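Local coordinates for dihydroorotate dehydrogenase (Schistosoma mansoni, PDB 6UY4), which probably oxidises (S)-dihydroorotate to orotate with a quinone as electron acceptor, using bound FMN, in the de novo synthesis of UMP, at residues F82-D93 against L102-G113; R158-N169 against F190-N200. All blocks are in the same frame, centred on the assembly; numbering follows the deposited sequence.

Interaction 1 (F82-D93 against L102-G113); sequences FDHPIGLAAGFD and LLNAGFSHIEVG. With FMN (flavin mononucleotide), chain G.
L88 lays its CB over the centre of the F107 ring, 3.9 Å from the centroid and close to the ring normal. A first torsion of -177°, with CG anti to the backbone N, carries CG across to the other segment, where CD1 meets F107 CZ and L88 CD2 meets L102 CD1 of helix 99-105, 3.6 Å away. I110 CD1 touches the same CB, and L102 CD1 goes on to F92, whose ring reaches the bound naphthoquinone inhibitor. H109 turns its ring flat onto the backbone, one face over G87 CA (3.6 Å from CA to the centroid). The edge of F82 points at the H109 ring in an offset edge-to-face pair, planes at 87°. Strands 86-88 and 109-115 close the parallel TIM barrel through a single bridge: L88 N gives a bond to H109 O (2.8 Å), and L88 O takes one from E111 N. Upstream, the H84 ring has S108 CB over one face, and its NE2 donates in the ring plane to G106 O (2.6 Å), the carbonyl of a Schellman motif ending the helix. S108 N bonds I86 O at 2.9 Å. Beyond the strand, G91 N bonds G113 O, and A90 O accepts a bond from FMN O2' (2.5 Å). The E111 carboxylate passes A90 CB to bond Q352, Y196 and N169.

Interaction 2 (R158-N169 against F190-N200); sequences RPWEGRGVIGVN and FGEVADYLVIN. With FMN (flavin mononucleotide), chain G.
This is a buried contact between neighbouring parallel strands, 165-170 and 196-200, the two strands of a beta-alpha-beta unit whose crossover is helix 179-190. The backbones are tied by V168 N to Y196 O (3.0 Å) and V198 N to V168 O, with D195 N to I166 O just ahead of them. At the start of the strands the D195 carboxylate gathers four N-H groups. R158 grips D195 OD1 end-on with NH1 (2.9 Å) and NH2, the latter on the syn lone pair, while the guanidinium and carboxylate planes stand 66° apart. D195 OD2 accepts from W160 NE1 and from I166 N (3.0 Å), both arriving on the same face of the carboxylate. R158 NH1 also bonds V193 O, and its NE and NH2 hold E161 OE1, so the guanidinium is fixed along its edges; the bend at chi3 (56°) brings it there. This should stabilise the negative charge of D195. Further along, the Y196 ring lies flat over G167 CA, 3.5 Å from the centroid. Facing away from that ring, V168 sends CG1 onto a face of F190 and CG2 to A194 CB (3.6 Å). At the far ends N169 ND2 donates to N200 OD1 (2.8 Å), the two amides set steeply to each other, and T114 and E111 hold the rest of the N169 amide. N200 ND2 in turn gives a nearly straight bond to FMN O2 (2.7 Å, 167°), at the C-terminal ends of the strands, where TIM barrels carry their active sites.

Both contacts are buried and belong to one barrel wall: strand 109-115 of interaction 1 is the sheet neighbour of strand 165-170 of interaction 2, with I110 O and V112 O probably accepting hydrogen bonds from G167 N and N169 N. Each joins two parallel strands and runs on to FMN, but interaction 1 meets the ribityl chain through a backbone carbonyl, and interaction 2 the flavin ring through an asparagine amide. Away from the cofactor they part ways. Interaction 1 relies on leucine, phenylalanine and histidine packing and a histidine-serine cluster; 158-169 against 190-200 adds a salt-bridge network, at partly exposed R158 and exposed E161 near the protein surface.

Interaction 1 (F82-D93 against L102-G113)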
# COMPACT_ATOMS: atom_id res chain seq x y z
N PHE A 82 15.75 5.52 6.90
CA PHE A 82 15.29 4.26 6.33
C PHE A 82 16.49 3.37 6.04
O PHE A 82 17.49 3.83 5.47
CB PHE A 82 14.49 4.48 5.05
CG PHE A 82 13.10 5.02 5.29
CD1 PHE A 82 12.90 6.37 5.52
CD2 PHE A 82 12.00 4.18 5.26
CE1 PHE A 82 11.63 6.87 5.74
CE2 PHE A 82 10.73 4.68 5.47
CZ PHE A 82 10.54 6.02 5.71
N ASP A 83 16.40 2.10 6.44
CA ASP A 83 17.47 1.15 6.14
C ASP A 83 17.63 0.97 4.63
O ASP A 83 18.75 0.76 4.15
CB ASP A 83 17.18 -0.19 6.82
CG ASP A 83 18.35 -1.15 6.75
OD1 ASP A 83 19.47 -0.71 6.43
OD2 ASP A 83 18.14 -2.35 7.01
N HIS A 84 16.54 1.05 3.89
CA HIS A 84 16.54 0.97 2.43
C HIS A 84 15.16 1.42 1.94
O HIS A 84 14.19 1.39 2.70
CB HIS A 84 16.86 -0.46 1.95
CG HIS A 84 16.02 -1.52 2.58
ND1 HIS A 84 14.79 -1.89 2.09
CD2 HIS A 84 16.24 -2.30 3.67
CE1 HIS A 84 14.28 -2.84 2.85
NE2 HIS A 84 15.14 -3.11 3.81
N PRO A 85 15.05 1.85 0.68
CA PRO A 85 13.78 2.42 0.21
C PRO A 85 12.64 1.42 0.05
O PRO A 85 11.56 1.81 -0.39
CB PRO A 85 14.16 3.03 -1.15
CG PRO A 85 15.32 2.23 -1.60
CD PRO A 85 16.10 1.92 -0.36
N ILE A 86 12.84 0.14 0.39
CA ILE A 86 11.85 -0.90 0.12
C ILE A 86 11.04 -1.17 1.38
O ILE A 86 11.60 -1.46 2.44
CB ILE A 86 12.54 -2.19 -0.37
CG1 ILE A 86 13.47 -1.88 -1.54
CG2 ILE A 86 11.50 -3.23 -0.76
CD1 ILE A 86 14.37 -3.02 -1.91
N GLY A 87 9.71 -1.08 1.25
CA GLY A 87 8.82 -1.36 2.35
C GLY A 87 7.62 -2.16 1.88
O GLY A 87 7.47 -2.44 0.69
N LEU A 88 6.77 -2.53 2.83
CA LEU A 88 5.57 -3.31 2.55
C LEU A 88 4.37 -2.37 2.42
O LEU A 88 4.10 -1.56 3.32
CB LEU A 88 5.31 -4.34 3.65
CG LEU A 88 4.10 -5.26 3.42
CD1 LEU A 88 4.26 -6.04 2.13
CD2 LEU A 88 3.90 -6.19 4.60
N ALA A 89 3.66 -2.48 1.30
CA ALA A 89 2.52 -1.62 1.04
C ALA A 89 1.36 -1.94 1.98
O ALA A 89 1.36 -2.94 2.69
CB ALA A 89 2.08 -1.75 -0.42
N ALA A 90 0.36 -1.07 1.96
CA ALA A 90 -0.80 -1.24 2.81
C ALA A 90 -1.65 -2.42 2.33
O ALA A 90 -1.58 -2.84 1.17
CB ALA A 90 -1.64 0.03 2.85
N GLY A 91 -2.47 -2.94 3.24
CA GLY A 91 -3.39 -4.02 2.95
C GLY A 91 -2.95 -5.38 3.43
O GLY A 91 -3.78 -6.29 3.49
N PHE A 92 -1.67 -5.56 3.75
CA PHE A 92 -1.19 -6.84 4.26
C PHE A 92 -1.40 -6.93 5.77
O PHE A 92 -2.10 -7.82 6.26
CB PHE A 92 0.28 -7.04 3.89
CG PHE A 92 0.75 -8.45 4.08
CD1 PHE A 92 1.31 -8.86 5.28
CD2 PHE A 92 0.64 -9.38 3.05
CE1 PHE A 92 1.74 -10.16 5.45
CE2 PHE A 92 1.07 -10.68 3.22
CZ PHE A 92 1.63 -11.07 4.42
N ASP A 93 -0.81 -6.00 6.51
CA ASP A 93 -1.04 -5.89 7.95
C ASP A 93 -2.14 -4.86 8.20
O ASP A 93 -1.91 -3.74 8.66
CB ASP A 93 0.26 -5.53 8.67
CG ASP A 93 0.17 -5.75 10.16
OD1 ASP A 93 -0.83 -6.36 10.62
OD2 ASP A 93 1.09 -5.31 10.89
N LEU A 102 7.43 -8.40 10.30
CA LEU A 102 7.68 -7.99 8.92
C LEU A 102 8.83 -7.00 8.83
O LEU A 102 9.58 -7.01 7.84
CB LEU A 102 6.41 -7.40 8.33
CG LEU A 102 5.26 -8.39 8.13
CD1 LEU A 102 3.94 -7.68 7.92
CD2 LEU A 102 5.56 -9.32 6.95
N LEU A 103 9.00 -6.14 9.84
CA LEU A 103 10.17 -5.27 9.87
C LEU A 103 11.45 -6.09 10.06
O LEU A 103 12.47 -5.81 9.41
CB LEU A 103 10.04 -4.23 10.98
CG LEU A 103 9.16 -3.01 10.69
CD1 LEU A 103 9.14 -2.08 11.90
CD2 LEU A 103 9.67 -2.28 9.46
N ASN A 104 11.40 -7.09 10.93
CA ASN A 104 12.53 -7.99 11.09
C ASN A 104 12.75 -8.86 9.86
O ASN A 104 13.86 -9.38 9.67
CB ASN A 104 12.33 -8.88 12.33
CG ASN A 104 12.26 -8.08 13.62
OD1 ASN A 104 12.95 -7.07 13.78
ND2 ASN A 104 11.43 -8.53 14.54
N ALA A 105 11.72 -9.04 9.03
CA ALA A 105 11.85 -9.90 7.86
C ALA A 105 12.73 -9.27 6.78
O ALA A 105 13.33 -9.99 5.98
CB ALA A 105 10.48 -10.22 7.28
N GLY A 106 12.81 -7.94 6.74
CA GLY A 106 13.64 -7.28 5.75
C GLY A 106 13.11 -5.95 5.26
O GLY A 106 13.88 -5.12 4.77
N PHE A 107 11.80 -5.74 5.37
CA PHE A 107 11.21 -4.48 4.95
C PHE A 107 11.65 -3.35 5.86
O PHE A 107 11.74 -3.51 7.08
CB PHE A 107 9.68 -4.58 4.95
CG PHE A 107 9.13 -5.48 3.88
CD1 PHE A 107 9.17 -5.11 2.55
CD2 PHE A 107 8.55 -6.69 4.22
CE1 PHE A 107 8.66 -5.93 1.57
CE2 PHE A 107 8.03 -7.52 3.24
CZ PHE A 107 8.09 -7.14 1.91
N SER A 108 11.94 -2.19 5.26
CA SER A 108 12.36 -1.04 6.04
C SER A 108 11.19 -0.28 6.65
O SER A 108 11.38 0.42 7.65
CB SER A 108 13.19 -0.09 5.17
OG SER A 108 12.40 0.45 4.12
N HIS A 109 10.00 -0.40 6.08
CA HIS A 109 8.82 0.23 6.65
C HIS A 109 7.58 -0.57 6.30
O HIS A 109 7.50 -1.18 5.23
CB HIS A 109 8.67 1.69 6.19
CG HIS A 109 8.46 1.85 4.72
ND1 HIS A 109 9.49 1.87 3.81
CD2 HIS A 109 7.32 2.01 4.00
CE1 HIS A 109 9.00 2.03 2.60
NE2 HIS A 109 7.69 2.12 2.68
N ILE A 110 6.62 -0.58 7.22
CA ILE A 110 5.35 -1.26 7.04
C ILE A 110 4.24 -0.21 7.10
O ILE A 110 4.26 0.67 7.97
CB ILE A 110 5.12 -2.34 8.11
CG1 ILE A 110 6.34 -3.25 8.24
CG2 ILE A 110 3.88 -3.16 7.79
CD1 ILE A 110 6.68 -4.00 6.97
N GLU A 111 3.29 -0.31 6.18
CA GLU A 111 2.16 0.61 6.12
C GLU A 111 0.93 -0.13 6.64
O GLU A 111 0.24 -0.83 5.89
CB GLU A 111 1.96 1.13 4.70
CG GLU A 111 0.85 2.16 4.55
CD GLU A 111 0.93 2.91 3.24
OE1 GLU A 111 2.04 3.37 2.88
OE2 GLU A 111 -0.11 3.04 2.56
N VAL A 112 0.67 0.00 7.94
CA VAL A 112 -0.51 -0.60 8.54
C VAL A 112 -1.76 0.07 7.99
O VAL A 112 -1.82 1.30 7.84
CB VAL A 112 -0.45 -0.48 10.08
CG1 VAL A 112 -1.68 -1.10 10.72
CG2 VAL A 112 0.82 -1.13 10.61
N GLY A 113 -2.77 -0.74 7.67
CA GLY A 113 -3.99 -0.23 7.09
C GLY A 113 -4.51 -1.13 5.98
O GLY A 113 -3.88 -2.14 5.66
N1 FMN G . -4.00 -0.48 -0.61
C2 FMN G . -4.45 0.40 0.35
O2 FMN G . -4.14 1.59 0.28
N3 FMN G . -5.24 -0.04 1.39
C4 FMN G . -5.59 -1.37 1.47
O4 FMN G . -6.30 -1.77 2.40
C4A FMN G . -5.14 -2.27 0.51
N5 FMN G . -5.49 -3.60 0.58
C5A FMN G . -5.04 -4.49 -0.37
C6 FMN G . -5.39 -5.83 -0.29
C7 FMN G . -4.94 -6.73 -1.25
C7M FMN G . -5.32 -8.18 -1.15
C8 FMN G . -4.14 -6.29 -2.30
C8M FMN G . -3.66 -7.25 -3.33
C9 FMN G . -3.79 -4.94 -2.38
C9A FMN G . -4.24 -4.04 -1.42
N10 FMN G . -3.89 -2.70 -1.49
C10 FMN G . -4.34 -1.82 -0.54
C1' FMN G . -3.03 -2.19 -2.61
C2' FMN G . -1.56 -2.31 -2.26
O2' FMN G . -1.30 -1.67 -1.03
C3' FMN G . -0.68 -1.68 -3.34
O3' FMN G . -1.12 -0.37 -3.59
C4' FMN G . -0.70 -2.48 -4.64
O4' FMN G . -1.04 -3.83 -4.40
C5' FMN G . 0.68 -2.42 -5.26
O5' FMN G . 0.80 -3.34 -6.32
P FMN G . 1.84 -4.56 -6.16
O1P FMN G . 1.82 -5.35 -7.45
O2P FMN G . 3.22 -4.04 -5.87
O3P FMN G . 1.37 -5.44 -5.03

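Interaction 2 (R158-N169 against F190-N200)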
# COMPACT_ATOMS: atom_id res chain seq x y z
N ARG A 158 4.67 2.30 20.31
CA ARG A 158 5.71 2.42 19.31
C ARG A 158 6.85 1.43 19.54
O ARG A 158 8.00 1.82 19.77
CB ARG A 158 6.26 3.85 19.26
CG ARG A 158 5.30 4.88 18.68
CD ARG A 158 5.90 6.27 18.71
NE ARG A 158 7.18 6.34 18.01
CZ ARG A 158 7.32 6.64 16.72
NH1 ARG A 158 6.25 6.91 15.99
NH2 ARG A 158 8.52 6.68 16.17
N PRO A 159 6.56 0.12 19.48
CA PRO A 159 7.62 -0.87 19.73
C PRO A 159 8.65 -0.95 18.62
O PRO A 159 9.71 -1.55 18.83
CB PRO A 159 6.84 -2.19 19.85
CG PRO A 159 5.64 -1.97 19.00
CD PRO A 159 5.28 -0.52 19.15
N TRP A 160 8.38 -0.36 17.46
CA TRP A 160 9.31 -0.38 16.33
C TRP A 160 10.36 0.72 16.41
O TRP A 160 11.11 0.89 15.45
CB TRP A 160 8.53 -0.23 15.02
CG TRP A 160 7.89 1.11 14.87
CD1 TRP A 160 8.45 2.23 14.30
CD2 TRP A 160 6.57 1.49 15.29
NE1 TRP A 160 7.56 3.27 14.35
CE2 TRP A 160 6.40 2.84 14.94
CE3 TRP A 160 5.52 0.81 15.91
CZ2 TRP A 160 5.22 3.53 15.21
CZ3 TRP A 160 4.35 1.50 16.17
CH2 TRP A 160 4.21 2.85 15.82
N GLU A 161 10.43 1.45 17.52
CA GLU A 161 11.35 2.57 17.64
C GLU A 161 12.78 2.11 17.41
O GLU A 161 13.28 1.22 18.10
CB GLU A 161 11.22 3.21 19.02
CG GLU A 161 12.11 4.42 19.24
CD GLU A 161 11.56 5.68 18.59
OE1 GLU A 161 10.34 5.93 18.72
OE2 GLU A 161 12.34 6.41 17.94
N GLY A 162 13.44 2.73 16.43
CA GLY A 162 14.80 2.37 16.07
C GLY A 162 14.93 1.11 15.24
O GLY A 162 16.05 0.78 14.83
N ARG A 163 13.83 0.40 14.97
CA ARG A 163 13.85 -0.82 14.19
C ARG A 163 13.18 -0.67 12.83
O ARG A 163 13.10 -1.66 12.09
CB ARG A 163 13.19 -1.96 14.98
CG ARG A 163 13.85 -2.26 16.31
CD ARG A 163 13.08 -3.32 17.09
NE ARG A 163 13.08 -4.62 16.41
CZ ARG A 163 13.96 -5.58 16.65
N GLY A 164 12.69 0.51 12.50
CA GLY A 164 12.05 0.73 11.22
C GLY A 164 11.03 1.85 11.32
O GLY A 164 10.96 2.56 12.32
N VAL A 165 10.26 2.00 10.25
CA VAL A 165 9.25 3.04 10.13
C VAL A 165 7.88 2.38 9.97
O VAL A 165 7.76 1.34 9.31
CB VAL A 165 9.55 3.97 8.93
CG1 VAL A 165 8.46 5.02 8.76
CG2 VAL A 165 10.91 4.63 9.12
N ILE A 166 6.86 2.97 10.59
CA ILE A 166 5.50 2.46 10.51
C ILE A 166 4.59 3.60 10.09
O ILE A 166 4.56 4.64 10.74
CB ILE A 166 5.02 1.84 11.83
CG1 ILE A 166 5.83 0.58 12.15
CG2 ILE A 166 3.54 1.52 11.77
CD1 ILE A 166 5.70 -0.52 11.13
N GLY A 167 3.85 3.39 9.00
CA GLY A 167 2.83 4.34 8.59
C GLY A 167 1.44 3.76 8.75
O GLY A 167 1.29 2.54 8.82
N VAL A 168 0.43 4.61 8.80
CA VAL A 168 -0.96 4.18 8.95
C VAL A 168 -1.77 4.72 7.78
O VAL A 168 -1.73 5.92 7.50
CB VAL A 168 -1.56 4.64 10.29
CG1 VAL A 168 -3.01 4.20 10.40
CG2 VAL A 168 -0.75 4.08 11.45
N ASN A 169 -2.49 3.83 7.11
CA ASN A 169 -3.34 4.19 5.99
C ASN A 169 -4.78 4.32 6.48
O ASN A 169 -5.37 3.33 6.92
CB ASN A 169 -3.24 3.15 4.87
CG ASN A 169 -3.98 3.57 3.62
OD1 ASN A 169 -5.21 3.53 3.56
ND2 ASN A 169 -3.23 3.98 2.60
N PHE A 190 -4.26 8.44 15.04
CA PHE A 190 -2.94 7.85 14.84
C PHE A 190 -1.85 8.88 14.60
O PHE A 190 -0.69 8.50 14.41
CB PHE A 190 -2.98 6.86 13.67
CG PHE A 190 -3.96 5.74 13.85
CD1 PHE A 190 -3.63 4.63 14.61
CD2 PHE A 190 -5.21 5.80 13.26
CE1 PHE A 190 -4.53 3.59 14.78
CE2 PHE A 190 -6.12 4.76 13.43
CZ PHE A 190 -5.77 3.66 14.18
N GLY A 191 -2.18 10.18 14.60
CA GLY A 191 -1.19 11.19 14.29
C GLY A 191 -0.06 11.30 15.29
O GLY A 191 1.01 11.81 14.95
N GLU A 192 -0.27 10.82 16.52
CA GLU A 192 0.75 10.92 17.55
C GLU A 192 1.69 9.72 17.59
O GLU A 192 2.84 9.86 18.02
CB GLU A 192 0.10 11.10 18.93
CG GLU A 192 -0.73 12.36 19.07
CD GLU A 192 0.12 13.61 19.18
OE1 GLU A 192 1.34 13.48 19.42
OE2 GLU A 192 -0.43 14.72 19.03
N VAL A 193 1.23 8.56 17.14
CA VAL A 193 2.03 7.34 17.22
C VAL A 193 2.61 6.91 15.88
O VAL A 193 3.63 6.21 15.87
CB VAL A 193 1.22 6.18 17.84
CG1 VAL A 193 0.75 6.55 19.25
CG2 VAL A 193 0.03 5.82 16.96
N ALA A 194 2.01 7.30 14.76
CA ALA A 194 2.48 6.88 13.45
C ALA A 194 3.58 7.80 12.95
O ALA A 194 3.61 9.00 13.23
CB ALA A 194 1.32 6.87 12.45
N ASP A 195 4.50 7.21 12.18
CA ASP A 195 5.55 8.02 11.55
C ASP A 195 5.01 8.82 10.38
O ASP A 195 5.47 9.94 10.13
CB ASP A 195 6.70 7.12 11.09
CG ASP A 195 7.43 6.47 12.25
OD1 ASP A 195 7.50 7.09 13.34
OD2 ASP A 195 7.94 5.34 12.08
N TYR A 196 4.04 8.28 9.65
CA TYR A 196 3.37 9.02 8.59
C TYR A 196 1.96 8.47 8.42
O TYR A 196 1.66 7.34 8.81
CB TYR A 196 4.14 8.96 7.27
CG TYR A 196 4.23 7.58 6.64
CD1 TYR A 196 3.28 7.16 5.71
CD2 TYR A 196 5.27 6.72 6.94
CE1 TYR A 196 3.35 5.91 5.13
CE2 TYR A 196 5.35 5.46 6.36
CZ TYR A 196 4.39 5.07 5.45
OH TYR A 196 4.46 3.82 4.87
N LEU A 197 1.09 9.30 7.84
CA LEU A 197 -0.29 8.95 7.60
C LEU A 197 -0.58 9.02 6.10
O LEU A 197 0.00 9.85 5.39
CB LEU A 197 -1.25 9.87 8.36
CG LEU A 197 -1.05 9.96 9.87
CD1 LEU A 197 -1.85 11.10 10.46
CD2 LEU A 197 -1.42 8.64 10.54
N VAL A 198 -1.47 8.15 5.63
CA VAL A 198 -1.82 8.06 4.22
C VAL A 198 -3.33 8.12 4.09
O VAL A 198 -4.06 7.57 4.92
CB VAL A 198 -1.27 6.77 3.57
CG1 VAL A 198 -1.51 6.77 2.07
CG2 VAL A 198 0.21 6.60 3.87
N ILE A 199 -3.80 8.79 3.04
CA ILE A 199 -5.22 8.85 2.71
C ILE A 199 -5.38 8.44 1.25
O ILE A 199 -4.71 8.98 0.37
CB ILE A 199 -5.80 10.26 2.94
CG1 ILE A 199 -5.67 10.65 4.41
CG2 ILE A 199 -7.25 10.32 2.50
CD1 ILE A 199 -6.21 12.02 4.73
N ASN A 200 -6.27 7.48 1.01
CA ASN A 200 -6.49 6.97 -0.34
C ASN A 200 -7.47 7.86 -1.09
O ASN A 200 -8.60 8.09 -0.62
CB ASN A 200 -7.02 5.54 -0.29
CG ASN A 200 -5.94 4.53 0.06
OD1 ASN A 200 -4.86 4.90 0.52
ND2 ASN A 200 -6.24 3.26 -0.16
N1 FMN G . -4.00 -0.48 -0.61
C2 FMN G . -4.45 0.40 0.35
O2 FMN G . -4.14 1.59 0.28
N3 FMN G . -5.24 -0.04 1.39
C4 FMN G . -5.59 -1.37 1.47
O4 FMN G . -6.30 -1.77 2.40
C4A FMN G . -5.14 -2.27 0.51
N5 FMN G . -5.49 -3.60 0.58
C5A FMN G . -5.04 -4.49 -0.37
C6 FMN G . -5.39 -5.83 -0.29
C7 FMN G . -4.94 -6.73 -1.25
C7M FMN G . -5.32 -8.18 -1.15
C8 FMN G . -4.14 -6.29 -2.30
C8M FMN G . -3.66 -7.25 -3.33
C9 FMN G . -3.79 -4.94 -2.38
C9A FMN G . -4.24 -4.04 -1.42
N10 FMN G . -3.89 -2.70 -1.49
C10 FMN G . -4.34 -1.82 -0.54
C1' FMN G . -3.03 -2.19 -2.61
C2' FMN G . -1.56 -2.31 -2.26
O2' FMN G . -1.30 -1.67 -1.03
C3' FMN G . -0.68 -1.68 -3.34
O3' FMN G . -1.12 -0.37 -3.59
C4' FMN G . -0.70 -2.48 -4.64
O4' FMN G . -1.04 -3.83 -4.40
C5' FMN G . 0.68 -2.42 -5.26
O5' FMN G . 0.80 -3.34 -6.32
P FMN G . 1.84 -4.56 -6.16
O1P FMN G . 1.82 -5.35 -7.45
O2P FMN G . 3.22 -4.04 -5.87
O3P FMN G . 1.37 -5.44 -5.03